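PDB 6HH2: Ras-related protein Rab-7L1 from Homo sapiens, which binds and hydrolyses GTP as a Rab switch in vesicle trafficking, maintaining the endosome-trans-Golgi network, recruiting LRRK2 to the Golgi and stimulating its kinase activity. Local coordinates for residues A[37-42]-A[47-52]; A[129-134]-A[159-164]; A[154-157]-A[163-166]. The protein carries 4 engineered substitutions. All blocks are in the same frame, centred on the assembly; numbering follows the deposited sequence.

How the contacts relate
Along the chain, contact 1 closes before contacts 2 and 3 begin, and all three belong to the Ras-type G domain. Contact 1 sits at the edge strand 48-55 and contact 3 at the other outermost strand, 153-156, of one mixed sheet; their centres are about 23 Å apart. Contact 2 lies about 27 Å from contact 1, centre to centre, but about 9 Å from contact 3, with which it shares K163 and N164. These two also touch where S130 N lies 3.1 Å from T157 O, a probable hydrogen bond. Contact 1 thus lies in the probable effector region, whereas contact 3 joins the strand and helix that flank one guanine-binding loop of contact 2.

Contact 1 (A[37-42]-A[47-52]); sequences KHYKST and FALKVL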
loop_
_atom_site.group_PDB
_atom_site.type_symbol
_atom_site.label_atom_id
_atom_site.label_comp_id
_atom_site.label_asym_id
_atom_site.label_seq_id
_atom_site.Cartn_x
_atom_site.Cartn_y
_atom_site.Cartn_z
ATOM N N LYS A 37 -10.122 -10.038 -15.909
ATOM C CA LYS A 37 -10.836 -8.810 -15.563
ATOM C C LYS A 37 -12.337 -8.968 -15.668
ATOM O O LYS A 37 -13.069 -7.943 -15.621
ATOM C CB LYS A 37 -10.375 -7.663 -16.470
ATOM C CG LYS A 37 -8.909 -7.253 -16.176
ATOM C CD LYS A 37 -8.609 -5.950 -16.920
ATOM C CE LYS A 37 -7.422 -6.008 -17.787
ATOM N NZ LYS A 37 -7.518 -4.730 -18.605
ATOM N N HIS A 38 -12.827 -10.189 -15.875
ATOM C CA HIS A 38 -14.252 -10.428 -16.024
ATOM C C HIS A 38 -15.037 -9.851 -14.860
ATOM O O HIS A 38 -16.159 -9.331 -15.053
ATOM C CB HIS A 38 -14.501 -11.942 -16.177
ATOM C CG HIS A 38 -15.909 -12.315 -16.523
ATOM N ND1 HIS A 38 -16.877 -12.500 -15.565
ATOM C CD2 HIS A 38 -16.479 -12.648 -17.707
ATOM C CE1 HIS A 38 -18.003 -12.883 -16.144
ATOM N NE2 HIS A 38 -17.787 -12.995 -17.447
ATOM N N TYR A 39 -14.456 -9.868 -13.674
ATOM C CA TYR A 39 -15.150 -9.420 -12.487
ATOM C C TYR A 39 -15.499 -7.932 -12.517
ATOM O O TYR A 39 -16.430 -7.539 -11.822
ATOM C CB TYR A 39 -14.325 -9.726 -11.239
ATOM C CG TYR A 39 -13.115 -8.810 -11.021
ATOM C CD1 TYR A 39 -11.884 -9.038 -11.665
ATOM C CD2 TYR A 39 -13.204 -7.721 -10.155
ATOM C CE1 TYR A 39 -10.791 -8.190 -11.461
ATOM C CE2 TYR A 39 -12.123 -6.887 -9.933
ATOM C CZ TYR A 39 -10.900 -7.133 -10.589
ATOM O OH TYR A 39 -9.811 -6.311 -10.368
ATOM N N LYS A 40 -14.772 -7.104 -13.276
ATOM C CA LYS A 40 -14.956 -5.654 -13.138
ATOM C C LYS A 40 -16.342 -5.218 -13.557
ATOM O O LYS A 40 -16.839 -4.179 -13.092
ATOM C CB LYS A 40 -13.908 -4.937 -13.982
ATOM C CG LYS A 40 -12.522 -5.141 -13.427
ATOM C CD LYS A 40 -11.505 -4.448 -14.285
ATOM C CE LYS A 40 -10.133 -4.609 -13.709
ATOM N NZ LYS A 40 -9.933 -3.806 -12.423
ATOM N N SER A 41 -16.979 -5.975 -14.434
ATOM C CA SER A 41 -18.258 -5.490 -14.959
ATOM C C SER A 41 -19.336 -5.447 -13.875
ATOM O O SER A 41 -20.290 -4.660 -13.975
ATOM C CB SER A 41 -18.655 -6.320 -16.169
ATOM O OG SER A 41 -19.245 -7.524 -15.759
ATOM N N THR A 42 -19.206 -6.252 -12.820
ATOM C CA THR A 42 -20.161 -6.257 -11.714
ATOM C C THR A 42 -19.592 -5.740 -10.397
ATOM O O THR A 42 -20.366 -5.378 -9.503
ATOM C CB THR A 42 -20.764 -7.657 -11.514
ATOM O OG1 THR A 42 -19.691 -8.588 -11.222
ATOM C CG2 THR A 42 -21.490 -8.119 -12.745
ATOM N N PHE A 47 -11.533 -0.039 -7.167
ATOM C CA PHE A 47 -10.394 -0.784 -6.618
ATOM C C PHE A 47 -10.179 -1.969 -7.539
ATOM O O PHE A 47 -11.053 -2.326 -8.316
ATOM C CB PHE A 47 -10.689 -1.299 -5.179
ATOM C CG PHE A 47 -11.995 -2.065 -5.052
ATOM C CD1 PHE A 47 -12.081 -3.431 -5.366
ATOM C CD2 PHE A 47 -13.170 -1.412 -4.682
ATOM C CE1 PHE A 47 -13.309 -4.097 -5.281
ATOM C CE2 PHE A 47 -14.385 -2.094 -4.576
ATOM C CZ PHE A 47 -14.455 -3.431 -4.876
ATOM N N ALA A 48 -9.025 -2.612 -7.401
ATOM C CA ALA A 48 -8.758 -3.875 -8.101
ATOM C C ALA A 48 -8.736 -4.971 -7.041
ATOM O O ALA A 48 -8.435 -4.700 -5.885
ATOM C CB ALA A 48 -7.381 -3.815 -8.756
ATOM N N LEU A 49 -9.082 -6.189 -7.430
ATOM C CA LEU A 49 -9.124 -7.296 -6.482
ATOM C C LEU A 49 -7.904 -8.205 -6.615
ATOM O O LEU A 49 -7.320 -8.376 -7.695
ATOM C CB LEU A 49 -10.324 -8.155 -6.822
ATOM C CG LEU A 49 -11.561 -8.199 -5.907
ATOM C CD1 LEU A 49 -11.709 -7.165 -4.836
ATOM C CD2 LEU A 49 -12.838 -8.486 -6.671
ATOM N N LYS A 50 -7.561 -8.854 -5.502
ATOM C CA LYS A 50 -6.708 -10.044 -5.507
ATOM C C LYS A 50 -7.349 -11.049 -4.569
ATOM O O LYS A 50 -7.795 -10.687 -3.475
ATOM C CB LYS A 50 -5.292 -9.751 -5.070
ATOM C CG LYS A 50 -4.341 -10.977 -5.340
ATOM C CD LYS A 50 -3.071 -10.659 -4.671
ATOM C CE LYS A 50 -1.979 -11.638 -5.119
ATOM N NZ LYS A 50 -1.754 -11.540 -6.613
ATOM N N VAL A 51 -7.411 -12.319 -4.973
ATOM C CA VAL A 51 -8.062 -13.316 -4.141
ATOM C C VAL A 51 -7.072 -14.459 -3.951
ATOM O O VAL A 51 -6.470 -14.923 -4.921
ATOM C CB VAL A 51 -9.356 -13.848 -4.768
ATOM C CG1 VAL A 51 -10.091 -14.796 -3.809
ATOM C CG2 VAL A 51 -10.281 -12.680 -5.178
ATOM N N LEU A 52 -6.900 -14.919 -2.719
ATOM C CA LEU A 52 -5.932 -15.958 -2.393
ATOM C C LEU A 52 -6.612 -16.995 -1.520
ATOM O O LEU A 52 -7.311 -16.647 -0.557
ATOM C CB LEU A 52 -4.744 -15.371 -1.588
ATOM C CG LEU A 52 -3.865 -14.386 -2.356
ATOM C CD1 LEU A 52 -2.954 -13.661 -1.381
ATOM C CD2 LEU A 52 -3.065 -15.153 -3.428
HETATM O O HOH W 1 -11.940 -3.464 -10.512
#
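The Y39 side chain overlaps L49, its ring carbon CD2 lying 3.6 Å from L49 CD2, while CE2 and CZ pass by L49 CB. This joins the first switch region, part of the probable effector segment, to the start of edge strand 48-55. The two side chains meet at a slant, with L49 CD2 near both CD2 and CE2 of the ring. A chi1 of 75° sets the ring between the backbone N and the carbonyl carbon of its own residue and directs it at the strand. There the hydroxyl accepts a nearly straight bond from the backbone: L49 N to Y39 OH is 3.0 Å, with 169° at the hydrogen. The same oxygen receives K40 NZ at 3.2 Å and is also hydrogen-bonded to D33, so three partners grip the hydroxyl and probably help hold the ring in place.

K40 lies over one face of the ring, with CG 3.8 Å above the ring plane of Y39, over its centre, and runs on to the hydroxyl. D33 forms a salt bridge with the ammonium, which probably helps hold Y39 and K40 together. A water then links the two segments, accepting from K40 NZ at 2.8 Å and donating to F47 O at 2.6 Å.

Contact 2 (A[129-134]-A[159-164]); sequences KSDLSP and VKENKN. Engineered in segment 129-134: S130 (natural residue Cys). With GDP (guanosine-5'-diphosphate), chain B.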
loop_
_atom_site.group_PDB
_atom_site.type_symbol
_atom_site.label_atom_id
_atom_site.label_comp_id
_atom_site.label_asym_id
_atom_site.label_seq_id
_atom_site.Cartn_x
_atom_site.Cartn_y
_atom_site.Cartn_z
ATOM N N LYS A 129 11.402 1.861 -6.768
ATOM C CA LYS A 129 12.412 2.177 -7.794
ATOM C C LYS A 129 13.831 1.924 -7.289
ATOM O O LYS A 129 14.772 2.624 -7.678
ATOM C CB LYS A 129 12.268 3.591 -8.389
ATOM C CG LYS A 129 10.822 3.990 -8.780
ATOM C CD LYS A 129 10.856 5.069 -9.834
ATOM C CE LYS A 129 9.420 5.522 -10.051
ATOM N NZ LYS A 129 9.412 6.583 -11.171
ATOM N N SER A 130 13.988 0.921 -6.402
ATOM C CA SER A 130 15.293 0.590 -5.839
ATOM C C SER A 130 16.310 0.214 -6.903
ATOM O O SER A 130 17.511 0.282 -6.631
ATOM C CB SER A 130 15.138 -0.584 -4.850
ATOM O OG SER A 130 14.798 -1.786 -5.557
ATOM N N ASP A 131 15.844 -0.187 -8.095
ATOM C CA ASP A 131 16.712 -0.533 -9.217
ATOM C C ASP A 131 17.434 0.675 -9.809
ATOM O O ASP A 131 18.392 0.492 -10.558
ATOM C CB ASP A 131 15.866 -1.169 -10.332
ATOM C CG ASP A 131 14.704 -0.284 -10.789
ATOM O OD1 ASP A 131 13.717 -0.212 -10.030
ATOM O OD2 ASP A 131 14.804 0.253 -11.923
ATOM N N LEU A 132 16.971 1.891 -9.533
ATOM C CA LEU A 132 17.615 3.081 -10.061
ATOM C C LEU A 132 18.785 3.526 -9.191
ATOM O O LEU A 132 18.926 3.128 -8.041
ATOM C CB LEU A 132 16.610 4.228 -10.216
ATOM C CG LEU A 132 15.467 3.921 -11.174
ATOM C CD1 LEU A 132 14.511 5.117 -11.190
ATOM C CD2 LEU A 132 15.969 3.591 -12.565
ATOM N N SER A 133 19.648 4.356 -9.776
ATOM C CA SER A 133 20.828 4.844 -9.084
ATOM C C SER A 133 21.177 6.203 -9.672
ATOM O O SER A 133 21.048 6.388 -10.886
ATOM C CB SER A 133 21.985 3.861 -9.308
ATOM O OG SER A 133 23.117 4.216 -8.541
ATOM N N PRO A 134 21.592 7.182 -8.840
ATOM C CA PRO A 134 21.750 7.056 -7.383
ATOM C C PRO A 134 20.431 7.313 -6.649
ATOM O O PRO A 134 19.518 7.935 -7.186
ATOM C CB PRO A 134 22.722 8.194 -7.044
ATOM C CG PRO A 134 22.366 9.264 -8.022
ATOM C CD PRO A 134 21.967 8.533 -9.312
ATOM N N VAL A 159 8.987 -2.300 -8.460
ATOM C CA VAL A 159 7.857 -2.847 -9.198
ATOM C C VAL A 159 8.318 -3.254 -10.587
ATOM O O VAL A 159 7.906 -4.294 -11.129
ATOM C CB VAL A 159 6.739 -1.766 -9.291
ATOM C CG1 VAL A 159 5.592 -2.300 -10.139
ATOM C CG2 VAL A 159 6.219 -1.455 -7.877
ATOM N N LYS A 160 9.235 -2.467 -11.167
ATOM C CA LYS A 160 9.740 -2.744 -12.511
ATOM C C LYS A 160 10.381 -4.121 -12.619
ATOM O O LYS A 160 10.120 -4.854 -13.581
ATOM C CB LYS A 160 10.726 -1.660 -12.931
ATOM C CG LYS A 160 11.437 -1.956 -14.247
ATOM C CD LYS A 160 12.245 -0.762 -14.724
ATOM C CE LYS A 160 13.228 -1.160 -15.814
ATOM N NZ LYS A 160 14.147 -0.029 -16.159
ATOM N N GLU A 161 11.231 -4.484 -11.661
ATOM C CA GLU A 161 11.915 -5.777 -11.688
ATOM C C GLU A 161 11.200 -6.825 -10.849
ATOM O O GLU A 161 11.729 -7.939 -10.678
ATOM C CB GLU A 161 13.325 -5.622 -11.129
ATOM C CG GLU A 161 14.221 -4.658 -11.880
ATOM C CD GLU A 161 15.602 -4.557 -11.221
ATOM O OE1 GLU A 161 15.748 -4.872 -9.991
ATOM O OE2 GLU A 161 16.564 -4.200 -11.947
ATOM N N ASN A 162 10.041 -6.487 -10.294
ATOM C CA ASN A 162 9.262 -7.376 -9.435
ATOM C C ASN A 162 10.084 -7.857 -8.244
ATOM O O ASN A 162 10.018 -9.030 -7.860
ATOM C CB ASN A 162 8.641 -8.541 -10.218
ATOM C CG ASN A 162 7.414 -9.142 -9.530
ATOM O OD1 ASN A 162 6.651 -8.459 -8.833
ATOM N ND2 ASN A 162 7.205 -10.443 -9.759
ATOM N N LYS A 163 10.870 -6.957 -7.666
ATOM C CA LYS A 163 11.707 -7.243 -6.501
ATOM C C LYS A 163 10.949 -6.878 -5.223
ATOM O O LYS A 163 10.605 -5.713 -5.003
ATOM C CB LYS A 163 13.037 -6.488 -6.522
ATOM C CG LYS A 163 13.986 -6.840 -5.321
ATOM C CD LYS A 163 15.250 -5.998 -5.364
ATOM C CE LYS A 163 16.281 -6.483 -4.357
ATOM N NZ LYS A 163 17.546 -5.687 -4.522
ATOM N N ASN A 164 10.805 -7.868 -4.333
ATOM C CA ASN A 164 10.205 -7.736 -3.005
ATOM C C ASN A 164 8.711 -7.426 -3.016
ATOM O O ASN A 164 8.153 -7.240 -1.950
ATOM C CB ASN A 164 10.878 -6.683 -2.092
ATOM C CG ASN A 164 12.188 -7.149 -1.472
ATOM O OD1 ASN A 164 12.360 -8.315 -1.089
ATOM N ND2 ASN A 164 13.124 -6.217 -1.346
HETATM P PB GDP B . 1.922 6.467 -10.056
HETATM O O1B GDP B . 2.346 6.449 -8.635
HETATM O O2B GDP B . 1.858 7.831 -10.657
HETATM O O3B GDP B . 0.677 5.646 -10.326
HETATM O O3A GDP B . 3.177 5.755 -10.840
HETATM P PA GDP B . 3.139 4.768 -12.088
HETATM O O1A GDP B . 2.785 3.360 -11.681
HETATM O O2A GDP B . 2.296 5.409 -13.182
HETATM O "O5'" GDP B . 4.666 4.758 -12.541
HETATM C "C5'" GDP B . 5.317 5.940 -12.982
HETATM C "C4'" GDP B . 6.514 5.562 -13.850
HETATM O "O4'" GDP B . 7.498 4.890 -12.996
HETATM C "C3'" GDP B . 6.116 4.538 -14.893
HETATM O "O3'" GDP B . 6.907 4.846 -16.053
HETATM C "C2'" GDP B . 6.549 3.214 -14.296
HETATM O "O2'" GDP B . 6.887 2.293 -15.324
HETATM C "C1'" GDP B . 7.783 3.639 -13.548
HETATM N N9 GDP B . 8.085 2.740 -12.429
HETATM C C8 GDP B . 7.189 2.249 -11.525
HETATM N N7 GDP B . 7.833 1.467 -10.599
HETATM C C5 GDP B . 9.146 1.487 -10.933
HETATM C C6 GDP B . 10.362 0.876 -10.405
HETATM O O6 GDP B . 10.325 0.117 -9.418
HETATM N N1 GDP B . 11.502 1.172 -11.041
HETATM C C2 GDP B . 11.624 1.942 -12.134
HETATM N N2 GDP B . 12.858 2.150 -12.740
HETATM N N3 GDP B . 10.523 2.502 -12.691
HETATM C C4 GDP B . 9.319 2.295 -12.115
HETATM O O HOH W 2 16.871 -3.294 -6.805
HETATM O O HOH W 3 16.462 -0.014 -13.921
#
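The guanine-recognition site of the G domain is built here from two loops: the NKxD motif, of which 129-134 carries K129 and D131, and the base-binding loop around V159 and K160. The base lies between two lysines. From one face K129 lays its extended chain across the ring, CG being 3.5 Å from GDP C6, and its NZ goes on to the ribose oxygen O4'. From the opposite face comes K160, whose CB is 3.5 Å from GDP N1 and whose CD sits by N2.

D131 binds N1 and N2 of the base with its two carboxylate oxygens. Its chi1 of 56° sets CG between the backbone N and the carbonyl carbon, where both oxygens meet the base. OD1 takes GDP N1 at 2.8 Å with an angle of 170°, and OD2 takes GDP N2, again at 2.8 Å but more bent, at 152°. This two-pronged grip distinguishes guanine from adenine, and S158 OG, hydrogen-bonded to OD1, probably helps hold the carboxylate. GDP O6 receives two weak bonds, from the backbone N atoms of K129 and K160.

Between the loops themselves the protein contact is looser. The closest approach puts E161 OE2 3.5 Å from D131 CB, the carbon that carries the carboxylate. D131 OD2 and K160 NZ, of opposite charge, stay beyond salt-bridge range, but a water bridges them, donating to the first and accepting from the second. The engineered S130 lies near the extended K163 chain, and another water stands 2.9 Å from S130 OG, with a weak, longer bond from K163 NZ.

Contact 3 (A[154-157]-A[163-166]); sequences WTET and KNIN
This is a strand-end to helix-start contact within the last beta-alpha unit of the G domain: the chain leaves edge strand 153-156, passes through the guanine-binding loop around V159 and K160 and returns at 163-166 to begin helix 165-178. The CA atoms of T157 and N164 come within 5.2 Å of each other, which shows how tightly the connection folds back. N164 occupies the N-cap position, yet its side chain makes no capping bond and turns to the strand instead. With chi1 at -77°, CG lies beside the backbone N, and in the conformer described, one of two deposited, N164 ND2 donates to E156 O at 2.8 Å. That bond is bent, 148° at the hydrogen, and the donor is tilted 30° from the carbonyl plane; the second conformer makes it less certain.

E156 is gripped at both carboxylate oxygens. Its CG stands between the backbone N and the carbonyl carbon, and the extended chain carries the carboxylate to the K163 ammonium, which meets it nearly along the C-O axis in a salt bridge of 3.2 Å from E156 OE2 to K163 NZ. R139 forms a salt bridge with OE1. The carboxylate thus ties the strand end to R139 of helix 139-148 and to K163, in the loop just before helix 165-178.

T157 provides the buried part. Its hydroxyl is hydrogen-bonded to N128, the asparagine of the NKxD motif, and so probably helps position that guanine-site residue. The carbon side faces the helix start, crossing I165 at about a right angle. A CA-H...O contact of 3.3 Å joins T157 CA to K163 O, and I165 CD1 rests 3.7 Å from T157 CB.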
loop_
_atom_site.group_PDB
_atom_site.type_symbol
_atom_site.label_atom_id
_atom_site.label_comp_id
_atom_site.label_asym_id
_atom_site.label_seq_id
_atom_site.Cartn_x
_atom_site.Cartn_y
_atom_site.Cartn_z
ATOM N N TRP A 154 9.225 -0.989 6.807
ATOM C CA TRP A 154 9.597 -0.490 5.493
ATOM C C TRP A 154 10.456 -1.526 4.781
ATOM O O TRP A 154 11.132 -2.344 5.436
ATOM C CB TRP A 154 10.344 0.864 5.582
ATOM C CG TRP A 154 11.784 0.701 6.082
ATOM C CD1 TRP A 154 12.203 0.652 7.369
ATOM C CD2 TRP A 154 12.955 0.580 5.262
ATOM N NE1 TRP A 154 13.611 0.528 7.417
ATOM C CE2 TRP A 154 14.069 0.503 6.113
ATOM C CE3 TRP A 154 13.158 0.594 3.870
ATOM C CZ2 TRP A 154 15.399 0.378 5.604
ATOM C CZ3 TRP A 154 14.450 0.507 3.374
ATOM C CH2 TRP A 154 15.544 0.386 4.231
ATOM N N THR A 155 10.411 -1.475 3.437
ATOM C CA THR A 155 11.352 -2.235 2.640
ATOM C C THR A 155 11.545 -1.573 1.296
ATOM O O THR A 155 10.729 -0.778 0.842
ATOM C CB THR A 155 10.874 -3.690 2.463
ATOM O OG1 THR A 155 11.878 -4.481 1.787
ATOM C CG2 THR A 155 9.588 -3.795 1.689
ATOM N N GLU A 156 12.660 -1.894 0.663
ATOM C CA GLU A 156 12.906 -1.447 -0.693
ATOM C C GLU A 156 12.212 -2.394 -1.648
ATOM O O GLU A 156 12.078 -3.586 -1.380
ATOM C CB GLU A 156 14.403 -1.395 -0.985
ATOM C CG GLU A 156 15.072 -2.739 -1.021
ATOM C CD GLU A 156 16.525 -2.695 -1.477
ATOM O OE1 GLU A 156 17.207 -1.701 -1.212
ATOM O OE2 GLU A 156 17.011 -3.724 -2.013
ATOM N N THR A 157 11.720 -1.839 -2.764
ATOM C CA THR A 157 11.031 -2.644 -3.764
ATOM C C THR A 157 11.383 -2.097 -5.139
ATOM O O THR A 157 11.851 -0.954 -5.274
ATOM C CB THR A 157 9.500 -2.522 -3.656
ATOM O OG1 THR A 157 9.093 -1.141 -3.843
ATOM C CG2 THR A 157 9.019 -2.990 -2.303
ATOM N N LYS A 163 10.870 -6.957 -7.666
ATOM C CA LYS A 163 11.707 -7.243 -6.501
ATOM C C LYS A 163 10.949 -6.878 -5.223
ATOM O O LYS A 163 10.605 -5.713 -5.003
ATOM C CB LYS A 163 13.037 -6.488 -6.522
ATOM C CG LYS A 163 13.986 -6.840 -5.321
ATOM C CD LYS A 163 15.250 -5.998 -5.364
ATOM C CE LYS A 163 16.281 -6.483 -4.357
ATOM N NZ LYS A 163 17.546 -5.687 -4.522
ATOM N N ASN A 164 10.805 -7.868 -4.333
ATOM C CA ASN A 164 10.205 -7.736 -3.005
ATOM C C ASN A 164 8.711 -7.426 -3.016
ATOM O O ASN A 164 8.153 -7.240 -1.950
ATOM C CB ASN A 164 10.878 -6.683 -2.092
ATOM C CG ASN A 164 12.188 -7.149 -1.472
ATOM O OD1 ASN A 164 12.360 -8.315 -1.089
ATOM N ND2 ASN A 164 13.124 -6.217 -1.346
ATOM N N ILE A 165 8.040 -7.371 -4.172
ATOM C CA ILE A 165 6.645 -6.948 -4.196
ATOM C C ILE A 165 5.758 -7.982 -3.529
ATOM O O ILE A 165 5.004 -7.687 -2.593
ATOM C CB ILE A 165 6.186 -6.726 -5.644
ATOM C CG1 ILE A 165 7.055 -5.659 -6.310
ATOM C CG2 ILE A 165 4.676 -6.458 -5.660
ATOM C CD1 ILE A 165 6.981 -4.328 -5.649
ATOM N N ASN A 166 5.836 -9.224 -4.013
ATOM C CA ASN A 166 4.937 -10.241 -3.482
ATOM C C ASN A 166 5.209 -10.501 -2.001
ATOM O O ASN A 166 4.273 -10.718 -1.216
ATOM C CB ASN A 166 5.113 -11.533 -4.256
ATOM C CG ASN A 166 4.592 -11.392 -5.694
ATOM O OD1 ASN A 166 3.897 -10.428 -6.035
ATOM N ND2 ASN A 166 4.938 -12.373 -6.520
#